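Local coordinates for glyoxalase family protein (Bacillus cereus, PDB 1ZSW), which is of unproven function but binds a zinc ion and belongs to the glyoxalase/bleomycin resistance/dioxygenase (vicinal oxygen chelate) superfamily, at residues G30-S35 with F278-L283; I244-I249 with S282-E287; A255-W260 with S272-R277; Y73-K76 with G81-L84. All coordinates share one frame; numbering follows the deposited sequence.

Contact 1: residues G30-S35 with F278-L283; sequences GHHHIS and FYFKSL. With ZN (zinc ion), chain B.
The zinc site of this vicinal oxygen chelate fold is flanked by an aromatic cluster of His32, His33 and Phe280, set on strands 31-38 and 280-286 of one curved sheet. His33 NE2 binds the zinc ion at 2.1 Å, while His246 and Glu294 supply the other protein ligands. On the far side of its ring from CG, His33 CE1 comes within 3.5 Å of Phe280 CZ, the two planes inclined obliquely at 36°. His32 meets the same phenyl ring differently: its edge points at one face of Phe280 in a T-shaped pair, His32 CE1 lying 3.7 Å from Phe280 CD2. Both histidines project to the same side because they form a classic beta bulge opposite Ala248. With chi1 at 64°, the His33 ring is swung between its own backbone N and carbonyl carbon, and the turn of the ring lets ND1 donate to His32 ND1. Since His32 NE2 also bonds the carbonyl O of Thr297, the donor and acceptor roles of the His32 ring are consistent with a proton on NE2. The His33 ND1 to His32 ND1 bond is 2.8 Å long and nearly straight, in the plane of the His33 ring but tilted out of that of His32.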
loop_
_atom_site.group_PDB
_atom_site.type_symbol
_atom_site.label_atom_id
_atom_site.label_comp_id
_atom_site.label_asym_id
_atom_site.label_seq_id
_atom_site.Cartn_x
_atom_site.Cartn_y
_atom_site.Cartn_z
ATOM N N GLY A 30 4.649 -8.742 -5.067
ATOM C CA GLY A 30 3.420 -8.165 -4.511
ATOM C C GLY A 30 3.593 -6.689 -4.179
ATOM O O GLY A 30 4.647 -6.085 -4.424
ATOM N N HIS A 31 2.536 -6.127 -3.626
ATOM C CA HIS A 31 2.606 -4.764 -3.091
ATOM C C HIS A 31 3.582 -4.701 -1.924
ATOM O O HIS A 31 3.686 -5.637 -1.108
ATOM C CB HIS A 31 1.252 -4.240 -2.595
ATOM C CG HIS A 31 0.110 -4.496 -3.539
ATOM N ND1 HIS A 31 0.178 -4.154 -4.872
ATOM C CD2 HIS A 31 -1.136 -5.022 -3.337
ATOM C CE1 HIS A 31 -0.975 -4.464 -5.460
ATOM N NE2 HIS A 31 -1.781 -5.000 -4.556
ATOM N N HIS A 32 4.213 -3.527 -1.793
ATOM C CA HIS A 32 5.146 -3.250 -0.677
ATOM C C HIS A 32 4.460 -2.447 0.422
ATOM O O HIS A 32 4.428 -2.855 1.581
ATOM C CB HIS A 32 6.388 -2.523 -1.220
ATOM C CG HIS A 32 7.503 -2.376 -0.231
ATOM N ND1 HIS A 32 7.473 -1.462 0.801
ATOM C CD2 HIS A 32 8.701 -3.013 -0.149
ATOM C CE1 HIS A 32 8.614 -1.527 1.478
ATOM N NE2 HIS A 32 9.364 -2.484 0.939
ATOM N N HIS A 33 3.892 -1.304 0.045
ATOM C CA HIS A 33 3.120 -0.492 0.978
ATOM C C HIS A 33 2.283 0.450 0.191
ATOM O O HIS A 33 2.420 0.525 -1.045
ATOM C CB HIS A 33 4.025 0.316 1.953
ATOM C CG HIS A 33 4.909 1.337 1.296
ATOM N ND1 HIS A 33 6.180 1.029 0.840
ATOM C CD2 HIS A 33 4.753 2.675 1.097
ATOM C CE1 HIS A 33 6.745 2.121 0.343
ATOM N NE2 HIS A 33 5.905 3.136 0.497
ATOM N N ILE A 34 1.406 1.168 0.890
ATOM C CA ILE A 34 0.578 2.178 0.229
ATOM C C ILE A 34 0.498 3.352 1.183
ATOM O O ILE A 34 0.433 3.122 2.390
ATOM C CB ILE A 34 -0.823 1.570 -0.144
ATOM C CG1 ILE A 34 -1.664 2.499 -1.035
ATOM C CG2 ILE A 34 -1.569 1.025 1.097
ATOM C CD1 ILE A 34 -2.721 1.698 -1.851
ATOM N N SER A 35 0.591 4.556 0.640
ATOM C CA SER A 35 0.715 5.779 1.460
ATOM C C SER A 35 -0.387 6.770 1.153
ATOM O O SER A 35 -0.699 6.951 -0.007
ATOM C CB SER A 35 2.083 6.446 1.248
ATOM O OG SER A 35 3.062 5.515 1.774
ATOM N N PHE A 278 16.077 4.582 4.148
ATOM C CA PHE A 278 16.571 3.923 5.358
ATOM C C PHE A 278 16.007 2.515 5.552
ATOM O O PHE A 278 16.759 1.534 5.555
ATOM C CB PHE A 278 16.407 4.809 6.612
ATOM C CG PHE A 278 17.213 4.339 7.795
ATOM C CD1 PHE A 278 18.600 4.288 7.735
ATOM C CD2 PHE A 278 16.581 3.972 8.971
ATOM C CE1 PHE A 278 19.346 3.856 8.827
ATOM C CE2 PHE A 278 17.323 3.545 10.070
ATOM C CZ PHE A 278 18.704 3.484 9.992
ATOM N N TYR A 279 14.684 2.418 5.662
ATOM C CA TYR A 279 14.029 1.136 5.859
ATOM C C TYR A 279 13.966 0.332 4.552
ATOM O O TYR A 279 13.671 -0.864 4.578
ATOM C CB TYR A 279 12.641 1.369 6.419
ATOM C CG TYR A 279 12.671 2.340 7.591
ATOM C CD1 TYR A 279 12.032 3.576 7.505
ATOM C CD2 TYR A 279 13.373 2.026 8.767
ATOM C CE1 TYR A 279 12.052 4.472 8.572
ATOM C CE2 TYR A 279 13.407 2.914 9.833
ATOM C CZ TYR A 279 12.745 4.135 9.731
ATOM O OH TYR A 279 12.777 5.042 10.782
ATOM N N PHE A 280 14.259 1.004 3.435
ATOM C CA PHE A 280 14.359 0.392 2.108
ATOM C C PHE A 280 14.929 1.429 1.149
ATOM O O PHE A 280 14.955 2.639 1.476
ATOM C CB PHE A 280 12.958 -0.087 1.617
ATOM C CG PHE A 280 11.854 0.961 1.754
ATOM C CD1 PHE A 280 11.677 1.959 0.772
ATOM C CD2 PHE A 280 10.972 0.925 2.850
ATOM C CE1 PHE A 280 10.634 2.923 0.884
ATOM C CE2 PHE A 280 9.929 1.904 2.975
ATOM C CZ PHE A 280 9.785 2.896 1.966
ATOM N N LYS A 281 15.356 0.994 -0.042
ATOM C CA LYS A 281 15.654 1.936 -1.114
ATOM C C LYS A 281 14.512 1.886 -2.141
ATOM O O LYS A 281 13.864 0.837 -2.317
ATOM C CB LYS A 281 16.992 1.640 -1.791
ATOM C CG LYS A 281 18.211 1.616 -0.840
ATOM C CD LYS A 281 19.453 1.769 -1.751
ATOM C CE LYS A 281 20.794 1.650 -1.001
ATOM N NZ LYS A 281 20.914 0.362 -0.309
ATOM N N SER A 282 14.252 3.005 -2.778
ATOM C CA SER A 282 13.146 3.045 -3.729
ATOM C C SER A 282 13.335 4.072 -4.820
ATOM O O SER A 282 14.220 4.962 -4.715
ATOM C CB SER A 282 11.881 3.291 -2.966
ATOM O OG SER A 282 11.790 4.631 -2.548
ATOM N N LEU A 283 12.476 3.993 -5.832
ATOM C CA LEU A 283 12.380 5.036 -6.809
ATOM C C LEU A 283 10.912 5.254 -7.110
ATOM O O LEU A 283 10.091 4.350 -6.867
ATOM C CB LEU A 283 13.154 4.673 -8.073
ATOM C CG LEU A 283 12.557 3.571 -8.938
ATOM C CD1 LEU A 283 11.557 4.037 -9.965
ATOM C CD2 LEU A 283 13.743 2.883 -9.655
HETATM ZN ZN ZN B . 6.340 5.094 -0.198
HETATM O O HOH W 1 11.370 -2.544 3.688
#

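Contact 2: residues I244-I249 with S282-E287. With ZN (zinc ion), chain B.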
loop_
_atom_site.group_PDB
_atom_site.type_symbol
_atom_site.label_atom_id
_atom_site.label_comp_id
_atom_site.label_asym_id
_atom_site.label_seq_id
_atom_site.Cartn_x
_atom_site.Cartn_y
_atom_site.Cartn_z
ATOM N N ILE A 244 -5.070 8.717 -1.499
ATOM C CA ILE A 244 -3.951 7.802 -1.621
ATOM C C ILE A 244 -2.890 8.453 -2.508
ATOM O O ILE A 244 -3.152 8.792 -3.668
ATOM C CB ILE A 244 -4.399 6.428 -2.184
ATOM C CG1 ILE A 244 -5.452 5.774 -1.283
ATOM C CG2 ILE A 244 -3.170 5.525 -2.317
ATOM C CD1 ILE A 244 -6.326 4.690 -1.965
ATOM N N HIS A 245 -1.675 8.604 -1.960
ATOM C CA HIS A 245 -0.632 9.358 -2.595
ATOM C C HIS A 245 0.178 8.492 -3.590
ATOM O O HIS A 245 0.443 8.916 -4.693
ATOM C CB HIS A 245 0.267 9.985 -1.531
ATOM C CG HIS A 245 1.380 10.792 -2.100
ATOM N ND1 HIS A 245 2.646 10.275 -2.264
ATOM C CD2 HIS A 245 1.423 12.061 -2.566
ATOM C CE1 HIS A 245 3.431 11.200 -2.793
ATOM N NE2 HIS A 245 2.712 12.291 -2.994
ATOM N N HIS A 246 0.478 7.262 -3.196
ATOM C CA HIS A 246 1.214 6.328 -4.090
ATOM C C HIS A 246 1.065 4.892 -3.631
ATOM O O HIS A 246 0.773 4.613 -2.474
ATOM C CB HIS A 246 2.741 6.690 -4.208
ATOM C CG HIS A 246 3.506 6.581 -2.928
ATOM N ND1 HIS A 246 3.635 7.639 -2.048
ATOM C CD2 HIS A 246 4.265 5.578 -2.428
ATOM C CE1 HIS A 246 4.378 7.255 -1.018
ATOM N NE2 HIS A 246 4.756 6.002 -1.214
ATOM N N LEU A 247 1.332 3.989 -4.567
ATOM C CA LEU A 247 1.389 2.559 -4.303
ATOM C C LEU A 247 2.815 2.117 -4.571
ATOM O O LEU A 247 3.386 2.499 -5.621
ATOM C CB LEU A 247 0.463 1.784 -5.259
ATOM C CG LEU A 247 0.624 0.259 -5.251
ATOM C CD1 LEU A 247 0.202 -0.370 -3.947
ATOM C CD2 LEU A 247 -0.183 -0.353 -6.420
ATOM N N ALA A 248 3.383 1.386 -3.603
ATOM C CA ALA A 248 4.736 0.804 -3.767
ATOM C C ALA A 248 4.648 -0.680 -3.998
ATOM O O ALA A 248 3.849 -1.352 -3.338
ATOM C CB ALA A 248 5.610 1.075 -2.539
ATOM N N ILE A 249 5.479 -1.165 -4.925
ATOM C CA ILE A 249 5.579 -2.604 -5.228
ATOM C C ILE A 249 6.950 -3.116 -4.828
ATOM O O ILE A 249 7.886 -2.349 -4.784
ATOM C CB ILE A 249 5.277 -2.922 -6.709
ATOM C CG1 ILE A 249 6.322 -2.306 -7.645
ATOM C CG2 ILE A 249 3.847 -2.381 -7.067
ATOM C CD1 ILE A 249 6.072 -2.479 -9.203
ATOM N N SER A 282 14.252 3.005 -2.778
ATOM C CA SER A 282 13.146 3.045 -3.729
ATOM C C SER A 282 13.335 4.072 -4.820
ATOM O O SER A 282 14.220 4.962 -4.715
ATOM C CB SER A 282 11.881 3.291 -2.966
ATOM O OG SER A 282 11.790 4.631 -2.548
ATOM N N LEU A 283 12.476 3.993 -5.832
ATOM C CA LEU A 283 12.380 5.036 -6.809
ATOM C C LEU A 283 10.912 5.254 -7.110
ATOM O O LEU A 283 10.091 4.350 -6.867
ATOM C CB LEU A 283 13.154 4.673 -8.073
ATOM C CG LEU A 283 12.557 3.571 -8.938
ATOM C CD1 LEU A 283 11.557 4.037 -9.965
ATOM C CD2 LEU A 283 13.743 2.883 -9.655
ATOM N N TYR A 284 10.585 6.459 -7.527
ATOM C CA TYR A 284 9.200 6.797 -7.869
ATOM C C TYR A 284 9.083 7.167 -9.343
ATOM O O TYR A 284 9.978 7.754 -9.949
ATOM C CB TYR A 284 8.739 8.018 -7.053
ATOM C CG TYR A 284 8.832 7.845 -5.545
ATOM C CD1 TYR A 284 7.692 7.588 -4.755
ATOM C CD2 TYR A 284 10.084 7.926 -4.908
ATOM C CE1 TYR A 284 7.848 7.457 -3.351
ATOM C CE2 TYR A 284 10.240 7.773 -3.558
ATOM C CZ TYR A 284 9.133 7.537 -2.783
ATOM O OH TYR A 284 9.412 7.400 -1.431
ATOM N N PHE A 285 7.927 6.876 -9.936
ATOM C CA PHE A 285 7.647 7.351 -11.294
ATOM C C PHE A 285 6.151 7.460 -11.437
ATOM O O PHE A 285 5.399 6.728 -10.742
ATOM C CB PHE A 285 8.242 6.415 -12.386
ATOM C CG PHE A 285 7.521 5.080 -12.520
ATOM C CD1 PHE A 285 6.537 4.897 -13.493
ATOM C CD2 PHE A 285 7.803 4.047 -11.644
ATOM C CE1 PHE A 285 5.872 3.654 -13.588
ATOM C CE2 PHE A 285 7.155 2.811 -11.751
ATOM C CZ PHE A 285 6.185 2.642 -12.719
ATOM N N ARG A 286 5.711 8.368 -12.302
ATOM C CA ARG A 286 4.278 8.486 -12.627
ATOM C C ARG A 286 4.040 7.889 -13.991
ATOM O O ARG A 286 4.855 8.086 -14.934
ATOM C CB ARG A 286 3.862 9.947 -12.645
ATOM C CG ARG A 286 3.603 10.486 -11.334
ATOM C CD ARG A 286 2.808 11.788 -11.370
ATOM N NE ARG A 286 2.935 12.385 -10.054
ATOM C CZ ARG A 286 2.102 12.219 -9.031
ATOM N NH1 ARG A 286 0.996 11.484 -9.142
ATOM N NH2 ARG A 286 2.381 12.813 -7.871
ATOM N N GLU A 287 2.947 7.141 -14.122
ATOM C CA GLU A 287 2.630 6.605 -15.452
ATOM C C GLU A 287 1.731 7.557 -16.254
ATOM O O GLU A 287 1.445 8.670 -15.821
ATOM C CB GLU A 287 2.135 5.161 -15.401
ATOM C CG GLU A 287 0.928 4.892 -14.557
ATOM C CD GLU A 287 -0.325 5.528 -15.142
ATOM O OE1 GLU A 287 -0.875 5.012 -16.162
ATOM O OE2 GLU A 287 -0.740 6.562 -14.575
HETATM ZN ZN ZN B . 6.340 5.094 -0.198
HETATM O O HOH W 2 0.143 11.296 -5.900
#
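Tyr284 turns the edge of its ring onto the face of His246, the two planes at 80° in a T-shaped pair. Its CE1 sits above the centre of the imidazole, 4.0 Å from His246 NE2, and that same nitrogen binds the zinc ion at 2.1 Å. The phenol oxygen of Tyr284 also reaches the metal's surroundings, its OH lying 4.0 Å from the zinc ion, too far for a metal bond; it is hydrogen-bonded to Arg277 NE. Behind the ligand, His246 ND1 donates to His245 ND1 over 2.8 Å, nearly straight and close to the plane of both rings, which helps fix the rotation of the metal-binding imidazole. The two histidines form a classic beta bulge opposite Ser35, where strand 244-251 runs antiparallel to strand 31-38, a bulge matching that of His32 and zinc ligand His33. The His246 ring stands between its backbone N and carbonyl carbon (chi1 64°), as His33 does. Farther out, Ser282 OG bonds Glu294 OE2 and so probably helps position the carboxylate whose OE1 is the third protein ligand. At the outer end a water donates to His245 O at 2.7 Å and accepts a weak bond from Arg286 NH2 at 3.3 Å.

Contact 3: residues A255-W260 with S272-R277; sequences AELAYW and SGIIDR
Neither flat group of segment 255-260, Tyr259 or Trp260, takes part where Leu257 and Ala258 meet Ile274; both sit on another side of the helix. There Tyr259 CE1 lies over one face of the Trp260 indole, toward its rim, while Trp260 CE2 is at the edge of the phenol, in its plane. Beyond the segment, Trp260 meets the ring of Phe202, and Tyr259 pairs edge-to-face with Tyr26. The contact proper is aliphatic. Leu257 and Ile274 meet end on, Leu257 CD2 coming 3.7 Å from Ile274 CG2 and 3.8 Å from Ile274 CG1. The leucine stretches out from the helix, CG opposite the backbone N (chi1 180°), and this carries its CD2 branch across to the isoleucine. The outer arm of Ile274 is extended as well, with chi2 at 171°, which brings its CD1 to 3.8 Å from Leu257 CG, with Ala258 CA 4.1 Å from that same CD1. Helix 254-266 lies against the sheet here: Leu257 also touches Val251, Leu283 and Ile295, while Ile275, next in the chain after Ile274, bonds Ser282 of strand 280-286. The chain just before Ile274 is polar. Ser272 OG donates to Gly273 O at 2.8 Å and also bonds Tyr284 N, tying it to strand 280-286. Across the two segments there is no hydrogen bond or charge pair, so helix and Ile274 meet by dispersion and by burial of methyl groups, with Leu257 buried and Ile274 at the exposed margin.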
loop_
_atom_site.group_PDB
_atom_site.type_symbol
_atom_site.label_atom_id
_atom_site.label_comp_id
_atom_site.label_asym_id
_atom_site.label_seq_id
_atom_site.Cartn_x
_atom_site.Cartn_y
_atom_site.Cartn_z
ATOM N N ALA A 255 19.851 -4.691 -6.786
ATOM C CA ALA A 255 20.130 -5.040 -8.181
ATOM C C ALA A 255 18.844 -5.060 -8.994
ATOM O O ALA A 255 18.807 -4.565 -10.122
ATOM C CB ALA A 255 20.851 -6.388 -8.285
ATOM N N GLU A 256 17.783 -5.598 -8.408
ATOM C CA GLU A 256 16.488 -5.599 -9.099
ATOM C C GLU A 256 15.963 -4.167 -9.204
ATOM O O GLU A 256 15.393 -3.803 -10.214
ATOM C CB GLU A 256 15.490 -6.503 -8.374
ATOM C CG GLU A 256 15.847 -7.979 -8.518
ATOM C CD GLU A 256 14.813 -8.930 -7.965
ATOM O OE1 GLU A 256 15.118 -10.153 -7.928
ATOM O OE2 GLU A 256 13.714 -8.493 -7.549
ATOM N N LEU A 257 16.168 -3.362 -8.155
ATOM C CA LEU A 257 15.710 -1.960 -8.215
ATOM C C LEU A 257 16.397 -1.221 -9.377
ATOM O O LEU A 257 15.759 -0.530 -10.160
ATOM C CB LEU A 257 15.959 -1.259 -6.881
ATOM C CG LEU A 257 15.525 0.205 -6.818
ATOM C CD1 LEU A 257 14.006 0.248 -6.945
ATOM C CD2 LEU A 257 15.897 0.808 -5.472
ATOM N N ALA A 258 17.713 -1.412 -9.525
ATOM C CA ALA A 258 18.416 -0.777 -10.649
ATOM C C ALA A 258 17.929 -1.252 -12.023
ATOM O O ALA A 258 17.823 -0.466 -12.953
ATOM C CB ALA A 258 19.929 -0.991 -10.531
ATOM N N TYR A 259 17.612 -2.545 -12.121
ATOM C CA TYR A 259 17.043 -3.097 -13.331
ATOM C C TYR A 259 15.740 -2.395 -13.693
ATOM O O TYR A 259 15.556 -1.954 -14.823
ATOM C CB TYR A 259 16.825 -4.604 -13.193
ATOM C CG TYR A 259 15.923 -5.158 -14.273
ATOM C CD1 TYR A 259 14.554 -5.322 -14.039
ATOM C CD2 TYR A 259 16.422 -5.496 -15.532
ATOM C CE1 TYR A 259 13.684 -5.801 -15.007
ATOM C CE2 TYR A 259 15.549 -5.990 -16.539
ATOM C CZ TYR A 259 14.184 -6.160 -16.263
ATOM O OH TYR A 259 13.305 -6.632 -17.232
ATOM N N TRP A 260 14.861 -2.231 -12.702
ATOM C CA TRP A 260 13.576 -1.587 -12.953
ATOM C C TRP A 260 13.711 -0.112 -13.272
ATOM O O TRP A 260 12.967 0.390 -14.082
ATOM C CB TRP A 260 12.600 -1.823 -11.789
ATOM C CG TRP A 260 12.133 -3.261 -11.715
ATOM C CD1 TRP A 260 12.380 -4.147 -10.721
ATOM C CD2 TRP A 260 11.392 -3.972 -12.723
ATOM N NE1 TRP A 260 11.818 -5.382 -11.027
ATOM C CE2 TRP A 260 11.213 -5.300 -12.253
ATOM C CE3 TRP A 260 10.910 -3.634 -13.984
ATOM C CZ2 TRP A 260 10.526 -6.279 -12.997
ATOM C CZ3 TRP A 260 10.201 -4.606 -14.729
ATOM C CH2 TRP A 260 10.050 -5.924 -14.224
ATOM N N SER A 272 12.423 9.299 -10.300
ATOM C CA SER A 272 13.013 10.120 -9.236
ATOM C C SER A 272 14.493 9.836 -8.986
ATOM O O SER A 272 15.185 10.617 -8.285
ATOM C CB SER A 272 12.259 9.863 -7.934
ATOM O OG SER A 272 12.485 8.525 -7.516
ATOM N N GLY A 273 14.984 8.727 -9.524
ATOM C CA GLY A 273 16.284 8.217 -9.105
ATOM C C GLY A 273 16.114 7.382 -7.848
ATOM O O GLY A 273 15.096 7.533 -7.133
ATOM N N ILE A 274 17.059 6.483 -7.591
ATOM C CA ILE A 274 17.019 5.671 -6.376
ATOM C C ILE A 274 17.315 6.541 -5.168
ATOM O O ILE A 274 18.346 7.245 -5.123
ATOM C CB ILE A 274 17.969 4.458 -6.471
ATOM C CG1 ILE A 274 17.459 3.558 -7.612
ATOM C CG2 ILE A 274 18.092 3.735 -5.110
ATOM C CD1 ILE A 274 18.395 2.381 -8.021
ATOM N N ILE A 275 16.410 6.505 -4.194
ATOM C CA ILE A 275 16.563 7.250 -2.937
ATOM C C ILE A 275 16.597 6.266 -1.757
ATOM O O ILE A 275 15.791 5.345 -1.680
ATOM C CB ILE A 275 15.372 8.198 -2.742
ATOM C CG1 ILE A 275 15.267 9.219 -3.892
ATOM C CG2 ILE A 275 15.450 8.900 -1.363
ATOM C CD1 ILE A 275 13.871 9.816 -4.067
ATOM N N ASP A 276 17.550 6.440 -0.850
ATOM C CA ASP A 276 17.608 5.619 0.340
ATOM C C ASP A 276 16.640 6.156 1.388
ATOM O O ASP A 276 16.777 7.294 1.880
ATOM C CB ASP A 276 19.039 5.546 0.876
ATOM C CG ASP A 276 19.192 4.504 1.948
ATOM O OD1 ASP A 276 18.160 3.968 2.418
ATOM O OD2 ASP A 276 20.347 4.220 2.336
ATOM N N ARG A 277 15.613 5.349 1.678
ATOM C CA ARG A 277 14.576 5.716 2.626
ATOM C C ARG A 277 14.850 5.080 3.988
ATOM O O ARG A 277 13.979 5.096 4.870
ATOM C CB ARG A 277 13.193 5.311 2.088
ATOM C CG ARG A 277 12.716 6.115 0.860
ATOM C CD ARG A 277 12.699 7.618 1.111
ATOM N NE ARG A 277 11.795 8.353 0.212
ATOM C CZ ARG A 277 11.788 9.682 0.092
ATOM N NH1 ARG A 277 12.684 10.419 0.765
ATOM N NH2 ARG A 277 10.928 10.279 -0.734
#

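Contact 4: residues Y73-K76 with G81-L84; sequences YGDK and GTEL
Backbone hydrogen bonds come first: Tyr73 and Leu84 form an antiparallel hydrogen-bonded pair in the beta hairpin of strands 69-74 and 83-88. Tyr73 N donates to Leu84 O at 2.9 Å with an angle of 167° at the hydrogen, and Leu84 N returns a bond of 2.9 Å to Tyr73 O. Weaker CA-H...O contacts continue the pairing toward the turn. Glu83 CA approaches Tyr73 O at 3.2 Å, and Gly74 CA approaches Thr82 O at 3.3 Å. A side chain then takes over from the backbone: Asp75 N donates to Thr82 OG1 at 3.2 Å. This hydroxyl stands between the threonine's backbone N and carbonyl carbon (chi1 74°), facing residues 73-76 past Gly74, which has no side chain to obstruct it. Thr82 OG1 also bonds Ser79 O, so two partners hold it within the loop. Asp75 OD2 bonds Ser79 OG in that loop and also Glu165 N from a distant part of the chain. Among the van der Waals contacts, the Thr82 and Asp75 side chains cross at about a right angle, Thr82 CG2 lying 3.7 Å from Asp75 CG. The Tyr73 ring presents its edge to the Leu84 carbonyl, CD1 being 3.6 Å from Leu84 O, and the side chains of Tyr73 and Leu84 share one face of the sheet. On one side of the hairpin Gly74 bonds Arg55 on strand 55-62; on the other, Gly81 and Glu83 bond His32 and Ile34 on strand 31-38, where the Glu83 side chain lies against both His32 and the zinc ligand His33.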
loop_
_atom_site.group_PDB
_atom_site.type_symbol
_atom_site.label_atom_id
_atom_site.label_comp_id
_atom_site.label_asym_id
_atom_site.label_seq_id
_atom_site.Cartn_x
_atom_site.Cartn_y
_atom_site.Cartn_z
ATOM N N TYR A 73 1.386 1.668 9.799
ATOM C CA TYR A 73 0.674 0.541 10.431
ATOM C C TYR A 73 0.898 -0.721 9.609
ATOM O O TYR A 73 1.036 -0.672 8.381
ATOM C CB TYR A 73 -0.827 0.866 10.461
ATOM C CG TYR A 73 -1.141 2.208 11.109
ATOM C CD1 TYR A 73 -1.239 3.378 10.336
ATOM C CD2 TYR A 73 -1.281 2.325 12.520
ATOM C CE1 TYR A 73 -1.519 4.612 10.901
ATOM C CE2 TYR A 73 -1.544 3.582 13.105
ATOM C CZ TYR A 73 -1.663 4.710 12.281
ATOM O OH TYR A 73 -1.942 5.952 12.777
ATOM N N GLY A 74 0.884 -1.868 10.261
ATOM C CA GLY A 74 1.033 -3.123 9.554
ATOM C C GLY A 74 0.964 -4.282 10.502
ATOM O O GLY A 74 0.290 -4.217 11.509
ATOM N N ASP A 75 1.682 -5.328 10.145
ATOM C CA ASP A 75 1.698 -6.556 10.930
ATOM C C ASP A 75 2.730 -6.426 12.053
ATOM O O ASP A 75 3.201 -5.339 12.333
ATOM C CB ASP A 75 1.923 -7.803 10.041
ATOM C CG ASP A 75 3.350 -7.961 9.538
ATOM O OD1 ASP A 75 4.135 -7.024 9.704
ATOM O OD2 ASP A 75 3.675 -9.029 8.946
ATOM N N LYS A 76 3.073 -7.554 12.667
ATOM C CA LYS A 76 3.993 -7.530 13.834
ATOM C C LYS A 76 5.262 -6.708 13.582
ATOM O O LYS A 76 5.695 -5.950 14.457
ATOM C CB LYS A 76 4.369 -8.955 14.229
ATOM C CG LYS A 76 5.231 -9.055 15.505
ATOM C CD LYS A 76 5.592 -10.518 15.732
ATOM C CE LYS A 76 6.524 -10.685 16.920
ATOM N NZ LYS A 76 5.770 -10.410 18.170
ATOM N N GLY A 81 4.148 -5.540 2.192
ATOM C CA GLY A 81 2.836 -6.135 1.914
ATOM C C GLY A 81 1.778 -5.818 2.970
ATOM O O GLY A 81 0.573 -6.008 2.720
ATOM N N THR A 82 2.187 -5.332 4.138
ATOM C CA THR A 82 1.241 -5.115 5.216
ATOM C C THR A 82 1.113 -3.643 5.591
ATOM O O THR A 82 0.223 -3.275 6.363
ATOM C CB THR A 82 1.608 -5.928 6.522
ATOM O OG1 THR A 82 2.740 -5.324 7.177
ATOM C CG2 THR A 82 1.859 -7.381 6.208
ATOM N N GLU A 83 1.982 -2.804 5.007
ATOM C CA GLU A 83 2.206 -1.460 5.477
ATOM C C GLU A 83 1.243 -0.459 4.846
ATOM O O GLU A 83 1.270 -0.288 3.614
ATOM C CB GLU A 83 3.628 -1.027 5.060
ATOM C CG GLU A 83 4.744 -1.976 5.522
ATOM C CD GLU A 83 6.091 -1.659 4.879
ATOM O OE1 GLU A 83 6.261 -0.530 4.358
ATOM O OE2 GLU A 83 6.966 -2.553 4.871
ATOM N N LEU A 84 0.439 0.209 5.689
ATOM C CA LEU A 84 -0.340 1.393 5.295
ATOM C C LEU A 84 0.292 2.558 6.021
ATOM O O LEU A 84 0.445 2.523 7.236
ATOM C CB LEU A 84 -1.815 1.281 5.711
ATOM C CG LEU A 84 -2.679 0.058 5.397
ATOM C CD1 LEU A 84 -4.169 0.457 5.251
ATOM C CD2 LEU A 84 -2.240 -0.804 4.232
#

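All four contacts reach the same sheet. Contacts 1 and 2 touch the zinc ion and share Ser282 and Leu283 of strand 280-286; their other strands, 31-38 and 244-251, are neighbours, so one histidine of each bulge reaches the metal. Contact 1 is wholly buried, contact 2 partly so, and in both aromatic rings do the joining. Contact 4 is also buried, but it pairs adjacent strands through backbone bonds, and it touches contact 1 through His32, Ile34, Gly81 and Glu83. The centre of contact 3 is about 18 Å from that of the chain, where a helix meets the sheet's edge through aliphatic carbons alone; its centre is about 22 Å from that of contact 4.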